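Side-chain contacts in isatin hydrolase (Ralstonia solanacearum, PDB 5NMP), which catalyses the hydrolytic ring opening of isatin to isatinate, with a bound manganese ion: residues I56-A61 / A65-N70; V111-S116 / Q133-R138; A117-N122 / F150-S155. One frame throughout, in Å; residues are numbered along the deposited sequence.

Contact 1. Residues I56-A61 / A65-N70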
# COMPACT_ATOMS: atom_id res chain seq x y z
N ILE A 56 9.96 8.85 -17.93
CA ILE A 56 10.41 10.24 -17.86
C ILE A 56 11.89 10.34 -18.22
O ILE A 56 12.29 11.18 -19.02
CB ILE A 56 10.19 10.84 -16.46
CG1 ILE A 56 8.76 10.60 -15.97
CG2 ILE A 56 10.49 12.33 -16.46
CD1 ILE A 56 8.48 11.16 -14.59
N SER A 57 12.70 9.47 -17.62
CA SER A 57 14.12 9.41 -17.92
C SER A 57 14.68 8.03 -17.58
O SER A 57 14.10 7.30 -16.77
CB SER A 57 14.88 10.49 -17.15
OG SER A 57 14.90 10.21 -15.76
N HIS A 58 15.81 7.67 -18.19
CA HIS A 58 16.43 6.37 -17.96
C HIS A 58 17.95 6.51 -17.97
O HIS A 58 18.63 5.98 -18.86
CB HIS A 58 15.97 5.36 -19.02
CG HIS A 58 16.44 3.96 -18.77
ND1 HIS A 58 16.04 3.23 -17.67
CD2 HIS A 58 17.25 3.15 -19.49
CE1 HIS A 58 16.60 2.03 -17.72
NE2 HIS A 58 17.33 1.96 -18.81
N TYR A 59 18.47 7.22 -16.98
CA TYR A 59 19.90 7.51 -16.86
C TYR A 59 20.45 8.09 -18.17
O TYR A 59 21.52 7.69 -18.63
CB TYR A 59 20.68 6.25 -16.48
CG TYR A 59 19.94 5.29 -15.58
CD1 TYR A 59 19.77 5.55 -14.22
CD2 TYR A 59 19.41 4.10 -16.08
CE1 TYR A 59 19.09 4.66 -13.40
CE2 TYR A 59 18.73 3.21 -15.27
CZ TYR A 59 18.57 3.50 -13.93
OH TYR A 59 17.90 2.61 -13.12
N ASP A 60 19.71 9.03 -18.75
CA ASP A 60 20.08 9.60 -20.04
C ASP A 60 19.93 11.12 -20.05
O ASP A 60 19.89 11.75 -19.00
CB ASP A 60 19.24 8.98 -21.16
CG ASP A 60 17.76 8.94 -20.82
OD1 ASP A 60 17.30 9.74 -19.98
OD2 ASP A 60 17.04 8.10 -21.42
N ALA A 61 19.84 11.70 -21.25
CA ALA A 61 19.76 13.15 -21.41
C ALA A 61 18.61 13.77 -20.62
O ALA A 61 18.73 14.90 -20.12
CB ALA A 61 19.65 13.50 -22.88
N ALA A 65 21.23 10.81 -13.98
CA ALA A 65 21.59 9.97 -12.84
C ALA A 65 20.40 9.21 -12.26
O ALA A 65 20.54 8.49 -11.27
CB ALA A 65 22.23 10.82 -11.76
N TRP A 66 19.23 9.36 -12.88
CA TRP A 66 18.02 8.76 -12.32
C TRP A 66 17.08 8.16 -13.37
O TRP A 66 17.21 8.41 -14.57
CB TRP A 66 17.27 9.79 -11.48
CG TRP A 66 16.97 11.06 -12.21
CD1 TRP A 66 15.83 11.36 -12.91
CD2 TRP A 66 17.81 12.21 -12.31
NE1 TRP A 66 15.92 12.62 -13.44
CE2 TRP A 66 17.13 13.17 -13.09
CE3 TRP A 66 19.09 12.53 -11.82
CZ2 TRP A 66 17.68 14.41 -13.39
CZ3 TRP A 66 19.62 13.77 -12.12
CH2 TRP A 66 18.92 14.69 -12.90
N TYR A 67 16.13 7.37 -12.88
CA TYR A 67 15.13 6.72 -13.72
C TYR A 67 13.79 6.72 -13.00
O TYR A 67 13.73 6.37 -11.82
CB TYR A 67 15.56 5.29 -14.06
CG TYR A 67 14.41 4.33 -14.34
CD1 TYR A 67 13.65 4.45 -15.50
CD2 TYR A 67 14.11 3.31 -13.46
CE1 TYR A 67 12.61 3.58 -15.76
CE2 TYR A 67 13.07 2.43 -13.71
CZ TYR A 67 12.32 2.57 -14.86
OH TYR A 67 11.29 1.70 -15.12
N TRP A 68 12.73 7.13 -13.69
CA TRP A 68 11.38 7.17 -13.11
C TRP A 68 10.29 7.34 -14.16
O TRP A 68 10.56 7.76 -15.29
CB TRP A 68 11.27 8.28 -12.05
CG TRP A 68 11.64 9.67 -12.51
CD1 TRP A 68 12.30 10.01 -13.66
CD2 TRP A 68 11.37 10.90 -11.83
NE1 TRP A 68 12.46 11.37 -13.73
CE2 TRP A 68 11.89 11.94 -12.62
CE3 TRP A 68 10.73 11.22 -10.63
CZ2 TRP A 68 11.80 13.28 -12.25
CZ3 TRP A 68 10.64 12.55 -10.26
CH2 TRP A 68 11.17 13.56 -11.07
N ASN A 69 9.06 7.01 -13.78
CA ASN A 69 7.93 7.02 -14.71
C ASN A 69 6.76 7.89 -14.25
O ASN A 69 6.64 8.21 -13.06
CB ASN A 69 7.41 5.59 -14.93
CG ASN A 69 8.49 4.63 -15.39
OD1 ASN A 69 8.78 4.52 -16.58
ND2 ASN A 69 9.09 3.92 -14.44
N ASN A 70 5.90 8.26 -15.20
CA ASN A 70 4.55 8.73 -14.90
C ASN A 70 3.57 7.62 -15.24
O ASN A 70 3.82 6.83 -16.15
CB ASN A 70 4.21 9.99 -15.70
CG ASN A 70 4.94 11.21 -15.20
OD1 ASN A 70 5.15 11.39 -14.00
ND2 ASN A 70 5.33 12.08 -16.13
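Tyr59 and Ala65 meet at the turn end of a beta hairpin, strands 52-60 and 66-74, where the carbonyl carbon of Ala65 lies at the edge of the Tyr59 ring. Next along the strand, Trp66 O is gripped from opposite faces of its carbonyl plane, by Tyr59 N at 3.0 Å and by Ser57 OG at 3.2 Å. Serine suits this place because its short hydroxyl arm can reach a backbone acceptor on the partner strand. Tyr67 is wedged among aromatic neighbours: its CB lies over one face of the Tyr59 ring, 3.5 Å from Tyr59 CZ, while the edge of His58 turns toward the Tyr67 face with the planes at 88°. Tyr67 OH accepts a bond from Asn69 ND2 and is also hydrogen-bonded to Gly252 O of the second subunit. Trp68 faces both Ile56 and Ser57, a classic beta bulge: Ile56 N gives a bond to Trp68 O at 2.9 Å, whereas Trp68 N reaches Ser57 O only weakly. The extended Ile56 chain (chi2 179°) sets CD1 almost on the normal of the Trp68 five-membered ring, 3.9 Å from its centroid. Asn70 OD1 accepts from Gln49 N of the second subunit and lies 3.4 Å from the same methyl, Ile56 CD1.

Contact 2. Residues V111-S116 / Q133-R138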
# COMPACT_ATOMS: atom_id res chain seq x y z
N VAL A 111 -9.67 -15.78 6.39
CA VAL A 111 -9.91 -17.19 6.12
C VAL A 111 -9.92 -17.39 4.61
O VAL A 111 -10.28 -16.48 3.87
CB VAL A 111 -11.24 -17.69 6.73
CG1 VAL A 111 -11.22 -17.52 8.24
CG2 VAL A 111 -12.42 -16.95 6.12
N VAL A 112 -9.51 -18.57 4.17
CA VAL A 112 -9.45 -18.84 2.74
C VAL A 112 -10.38 -19.99 2.36
O VAL A 112 -10.23 -21.11 2.85
CB VAL A 112 -8.01 -19.17 2.29
CG1 VAL A 112 -7.97 -19.46 0.80
CG2 VAL A 112 -7.07 -18.03 2.65
N ILE A 113 -11.33 -19.71 1.48
CA ILE A 113 -12.28 -20.72 1.01
C ILE A 113 -11.87 -21.24 -0.36
O ILE A 113 -11.95 -20.52 -1.35
CB ILE A 113 -13.72 -20.15 0.92
CG1 ILE A 113 -14.05 -19.30 2.15
CG2 ILE A 113 -14.73 -21.27 0.73
CD1 ILE A 113 -13.99 -20.04 3.45
N ASP A 114 -11.45 -22.50 -0.42
CA ASP A 114 -10.97 -23.08 -1.67
C ASP A 114 -12.08 -23.74 -2.48
O ASP A 114 -12.63 -24.77 -2.08
CB ASP A 114 -9.86 -24.11 -1.41
CG ASP A 114 -9.32 -24.72 -2.69
OD1 ASP A 114 -9.30 -24.02 -3.72
OD2 ASP A 114 -8.90 -25.90 -2.66
N ALA A 115 -12.39 -23.15 -3.63
CA ALA A 115 -13.41 -23.68 -4.53
C ALA A 115 -12.86 -23.86 -5.94
O ALA A 115 -13.61 -23.88 -6.91
CB ALA A 115 -14.62 -22.77 -4.55
N SER A 116 -11.54 -24.00 -6.05
CA SER A 116 -10.88 -24.07 -7.35
C SER A 116 -11.32 -25.29 -8.18
O SER A 116 -11.45 -25.19 -9.40
CB SER A 116 -9.36 -24.09 -7.17
OG SER A 116 -8.96 -25.09 -6.24
N GLN A 133 -20.96 -23.56 5.38
CA GLN A 133 -21.17 -24.28 6.64
C GLN A 133 -20.43 -25.61 6.67
O GLN A 133 -20.06 -26.10 7.74
CB GLN A 133 -22.67 -24.51 6.87
CG GLN A 133 -23.43 -23.25 7.27
CD GLN A 133 -24.91 -23.50 7.47
OE1 GLN A 133 -25.50 -24.38 6.83
NE2 GLN A 133 -25.52 -22.74 8.37
N ALA A 134 -20.22 -26.21 5.50
CA ALA A 134 -19.45 -27.44 5.40
C ALA A 134 -17.97 -27.14 5.62
O ALA A 134 -17.24 -27.96 6.19
CB ALA A 134 -19.66 -28.09 4.04
N TRP A 135 -17.54 -25.97 5.17
CA TRP A 135 -16.16 -25.52 5.36
C TRP A 135 -15.85 -25.37 6.84
O TRP A 135 -14.78 -25.78 7.30
CB TRP A 135 -15.94 -24.19 4.62
CG TRP A 135 -14.53 -23.67 4.70
CD1 TRP A 135 -13.53 -23.88 3.80
CD2 TRP A 135 -13.98 -22.83 5.72
NE1 TRP A 135 -12.39 -23.23 4.20
CE2 TRP A 135 -12.64 -22.58 5.38
CE3 TRP A 135 -14.49 -22.26 6.90
CZ2 TRP A 135 -11.80 -21.79 6.17
CZ3 TRP A 135 -13.66 -21.49 7.68
CH2 TRP A 135 -12.33 -21.26 7.31
N GLU A 136 -16.78 -24.79 7.59
CA GLU A 136 -16.62 -24.60 9.03
C GLU A 136 -16.56 -25.92 9.78
O GLU A 136 -15.93 -26.02 10.83
CB GLU A 136 -17.75 -23.74 9.59
CG GLU A 136 -17.62 -22.26 9.30
CD GLU A 136 -18.66 -21.42 10.02
OE1 GLU A 136 -19.73 -21.96 10.36
OE2 GLU A 136 -18.40 -20.22 10.25
N GLN A 137 -17.23 -26.95 9.24
CA GLN A 137 -17.21 -28.27 9.86
C GLN A 137 -15.82 -28.90 9.77
O GLN A 137 -15.48 -29.79 10.55
CB GLN A 137 -18.24 -29.19 9.20
CG GLN A 137 -19.68 -28.82 9.53
CD GLN A 137 -19.91 -28.69 11.02
OE1 GLN A 137 -19.56 -29.58 11.80
NE2 GLN A 137 -20.51 -27.58 11.43
N ARG A 138 -15.02 -28.41 8.83
CA ARG A 138 -13.67 -28.92 8.64
C ARG A 138 -12.61 -28.01 9.28
O ARG A 138 -11.61 -28.50 9.81
CB ARG A 138 -13.37 -29.07 7.14
CG ARG A 138 -14.00 -30.30 6.50
CD ARG A 138 -13.80 -30.31 4.99
NE ARG A 138 -14.65 -29.33 4.31
CZ ARG A 138 -14.23 -28.50 3.36
NH1 ARG A 138 -12.97 -28.53 2.96
NH2 ARG A 138 -15.08 -27.64 2.81
O HOH W 1 -10.87 -24.63 1.92
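Ile113 and Trp135 make a CH-pi contact in which CD1 of the isoleucine stands over the face of the indole, 3.5 Å from the centroid of the five-membered ring and 12° off its normal. CG1 of Ile113 lies beside the backbone N, and the second torsion (chi2 -61°) folds CD1 back onto the ring, although CB does not point at the helix. Trp135 meets it with CG anti to the backbone N (chi1 -177°), extending the indole from the helix to the strand, a span that a large flat side chain suits well. At the far end of the six-membered ring, Trp135 CH2 comes within 3.8 Å of Val111 CB, an oblique approach between apolar groups. The nitrogen of the buried indole is also provided for: Trp135 NE1 makes a weak, bent bond to Val112 O at 3.3 Å and another weak one to a water lying at the ring edge, which accepts from Asp114 N as well. Strand 107-114 and helix 129-139 belong to a beta-alpha-beta crossover. Strand 147-151 completes the unit, bonding through its backbone to Val111 and Ile113, while helix 179-187 touches the helix at Gln133 and Glu136 through Trp184.

Contact 3. Residues A117-N122 / F150-S155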
# COMPACT_ATOMS: atom_id res chain seq x y z
N ALA A 117 -11.56 -26.41 -7.51
CA ALA A 117 -12.00 -27.62 -8.21
C ALA A 117 -13.40 -27.46 -8.78
O ALA A 117 -13.71 -27.99 -9.85
CB ALA A 117 -11.95 -28.81 -7.27
N GLN A 118 -14.25 -26.72 -8.08
CA GLN A 118 -15.63 -26.50 -8.50
C GLN A 118 -15.70 -25.54 -9.68
O GLN A 118 -16.46 -25.76 -10.62
CB GLN A 118 -16.48 -25.97 -7.34
CG GLN A 118 -16.80 -27.00 -6.26
CD GLN A 118 -15.62 -27.32 -5.36
OE1 GLN A 118 -14.60 -26.63 -5.39
NE2 GLN A 118 -15.77 -28.36 -4.55
N VAL A 119 -14.91 -24.47 -9.61
CA VAL A 119 -14.88 -23.45 -10.65
C VAL A 119 -14.23 -24.01 -11.92
O VAL A 119 -14.53 -23.57 -13.03
CB VAL A 119 -14.12 -22.20 -10.16
CG1 VAL A 119 -14.02 -21.16 -11.26
CG2 VAL A 119 -14.82 -21.62 -8.93
N ARG A 120 -13.37 -25.00 -11.75
CA ARG A 120 -12.73 -25.65 -12.87
C ARG A 120 -13.75 -26.36 -13.76
O ARG A 120 -13.51 -26.57 -14.95
CB ARG A 120 -11.67 -26.64 -12.37
CG ARG A 120 -10.59 -26.95 -13.38
CD ARG A 120 -9.29 -27.34 -12.68
NE ARG A 120 -9.46 -28.50 -11.80
CZ ARG A 120 -8.99 -28.57 -10.56
NH1 ARG A 120 -8.32 -27.54 -10.04
NH2 ARG A 120 -9.19 -29.66 -9.83
N GLU A 121 -14.88 -26.73 -13.17
CA GLU A 121 -15.93 -27.45 -13.89
C GLU A 121 -17.16 -26.59 -14.14
O GLU A 121 -18.11 -27.02 -14.80
CB GLU A 121 -16.33 -28.71 -13.13
CG GLU A 121 -15.25 -29.78 -13.12
CD GLU A 121 -14.79 -30.14 -14.52
OE1 GLU A 121 -15.65 -30.41 -15.38
OE2 GLU A 121 -13.56 -30.16 -14.75
N ASN A 122 -17.16 -25.37 -13.61
CA ASN A 122 -18.26 -24.43 -13.81
C ASN A 122 -17.82 -23.00 -13.56
O ASN A 122 -17.59 -22.60 -12.42
CB ASN A 122 -19.44 -24.79 -12.91
CG ASN A 122 -20.63 -23.86 -13.12
OD1 ASN A 122 -20.70 -23.13 -14.11
ND2 ASN A 122 -21.58 -23.91 -12.19
N PHE A 150 -11.97 -15.71 -1.28
CA PHE A 150 -12.56 -16.70 -2.16
C PHE A 150 -11.54 -17.20 -3.18
O PHE A 150 -11.33 -16.57 -4.22
CB PHE A 150 -13.78 -16.09 -2.86
CG PHE A 150 -14.62 -17.08 -3.62
CD1 PHE A 150 -14.59 -18.43 -3.32
CD2 PHE A 150 -15.45 -16.65 -4.65
CE1 PHE A 150 -15.38 -19.33 -4.02
CE2 PHE A 150 -16.23 -17.55 -5.36
CZ PHE A 150 -16.19 -18.89 -5.05
N ARG A 151 -10.91 -18.34 -2.90
CA ARG A 151 -9.93 -18.91 -3.82
C ARG A 151 -10.58 -19.69 -4.95
O ARG A 151 -11.34 -20.63 -4.71
CB ARG A 151 -8.95 -19.82 -3.08
CG ARG A 151 -7.96 -20.47 -4.02
CD ARG A 151 -7.17 -21.58 -3.37
NE ARG A 151 -6.40 -22.31 -4.38
CZ ARG A 151 -5.86 -23.50 -4.19
NH1 ARG A 151 -6.00 -24.13 -3.03
NH2 ARG A 151 -5.18 -24.08 -5.18
N THR A 152 -10.26 -19.31 -6.19
CA THR A 152 -10.86 -19.93 -7.36
C THR A 152 -9.82 -20.31 -8.42
O THR A 152 -10.17 -20.89 -9.45
CB THR A 152 -11.89 -19.00 -8.02
OG1 THR A 152 -11.26 -17.75 -8.33
CG2 THR A 152 -13.06 -18.75 -7.08
N ASP A 153 -8.56 -19.98 -8.16
CA ASP A 153 -7.46 -20.15 -9.12
C ASP A 153 -7.70 -19.37 -10.42
O ASP A 153 -7.08 -19.65 -11.44
CB ASP A 153 -7.24 -21.64 -9.44
CG ASP A 153 -6.35 -22.33 -8.42
OD1 ASP A 153 -6.07 -21.73 -7.36
OD2 ASP A 153 -5.92 -23.47 -8.68
N TRP A 154 -8.59 -18.39 -10.36
CA TRP A 154 -8.92 -17.56 -11.52
C TRP A 154 -7.74 -16.69 -11.94
O TRP A 154 -7.64 -16.28 -13.10
CB TRP A 154 -10.14 -16.69 -11.22
CG TRP A 154 -10.82 -16.16 -12.44
CD1 TRP A 154 -10.56 -14.98 -13.07
CD2 TRP A 154 -11.87 -16.80 -13.17
NE1 TRP A 154 -11.39 -14.84 -14.16
CE2 TRP A 154 -12.21 -15.94 -14.24
CE3 TRP A 154 -12.56 -18.00 -13.02
CZ2 TRP A 154 -13.21 -16.26 -15.16
CZ3 TRP A 154 -13.56 -18.31 -13.93
CH2 TRP A 154 -13.87 -17.44 -14.99
N SER A 155 -6.85 -16.41 -11.00
CA SER A 155 -5.68 -15.56 -11.25
C SER A 155 -4.74 -16.14 -12.31
O SER A 155 -3.91 -15.42 -12.87
CB SER A 155 -4.91 -15.34 -9.95
OG SER A 155 -4.53 -16.57 -9.36
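Within the beta-alpha-beta crossover linking strands 107-114 and 147-151, Val119 of the short helix 116-119 packs on Thr152 and Trp154, just past the C-terminal end of strand 147-151. A branched valine suits this spot because its two methyls can serve two partners. With CG1 anti to the backbone N (chi1 177°), that methyl meets the benzo edge of Trp154 in the ring plane, 3.9 Å from CE3. The other, Val119 CG2, lies 3.8 Å from Thr152 CG2. The indole nitrogen, on the five-membered ring, gives its hydrogen to Phe164 O. Threonine divides its work: its methyl sits over the centre of the Phe150 ring, and OG1 accepts a weak bond from Trp154 N. Glu197 fixes the backbone of this turn, its OE1 accepting from the N atoms of both Thr152 and Asp153. The contact is apolar packing rather than part of the metal site; the Trp154 side chain is about 14 Å from the manganese ion. Near the Val119 packing, a salt bridge within 150-155 ties the strand end to the turn: Arg151 NE, with its partner close to the guanidinium plane, reaches Asp153 OD1 at 3.1 Å, the oxygen being met from above the carboxylate plane.

How the contacts relate
From the N terminus, contact 1 comes first and closes the short connection of a hairpin that reaches away from the body to the second subunit. It ends before the others begin, with nearest atoms about 32 Å from contact 2 and about 23 Å from contact 3. Contacts 2 and 3 cross along the chain: 111-116 and 117-122 follow directly on one another, then 133-138 returns to the first and 150-155 to the second. Both loops lie in one crossover between neighbouring parallel strands of the large mixed sheet. The two contacts touch through strand pairing, Ala115 N lying 2.9 Å from Arg151 O, and through side-chain packing. Contact 2 sets helix 129-139 against strand 107-114; contact 3 sets helix 116-119 against the end of strand 147-151.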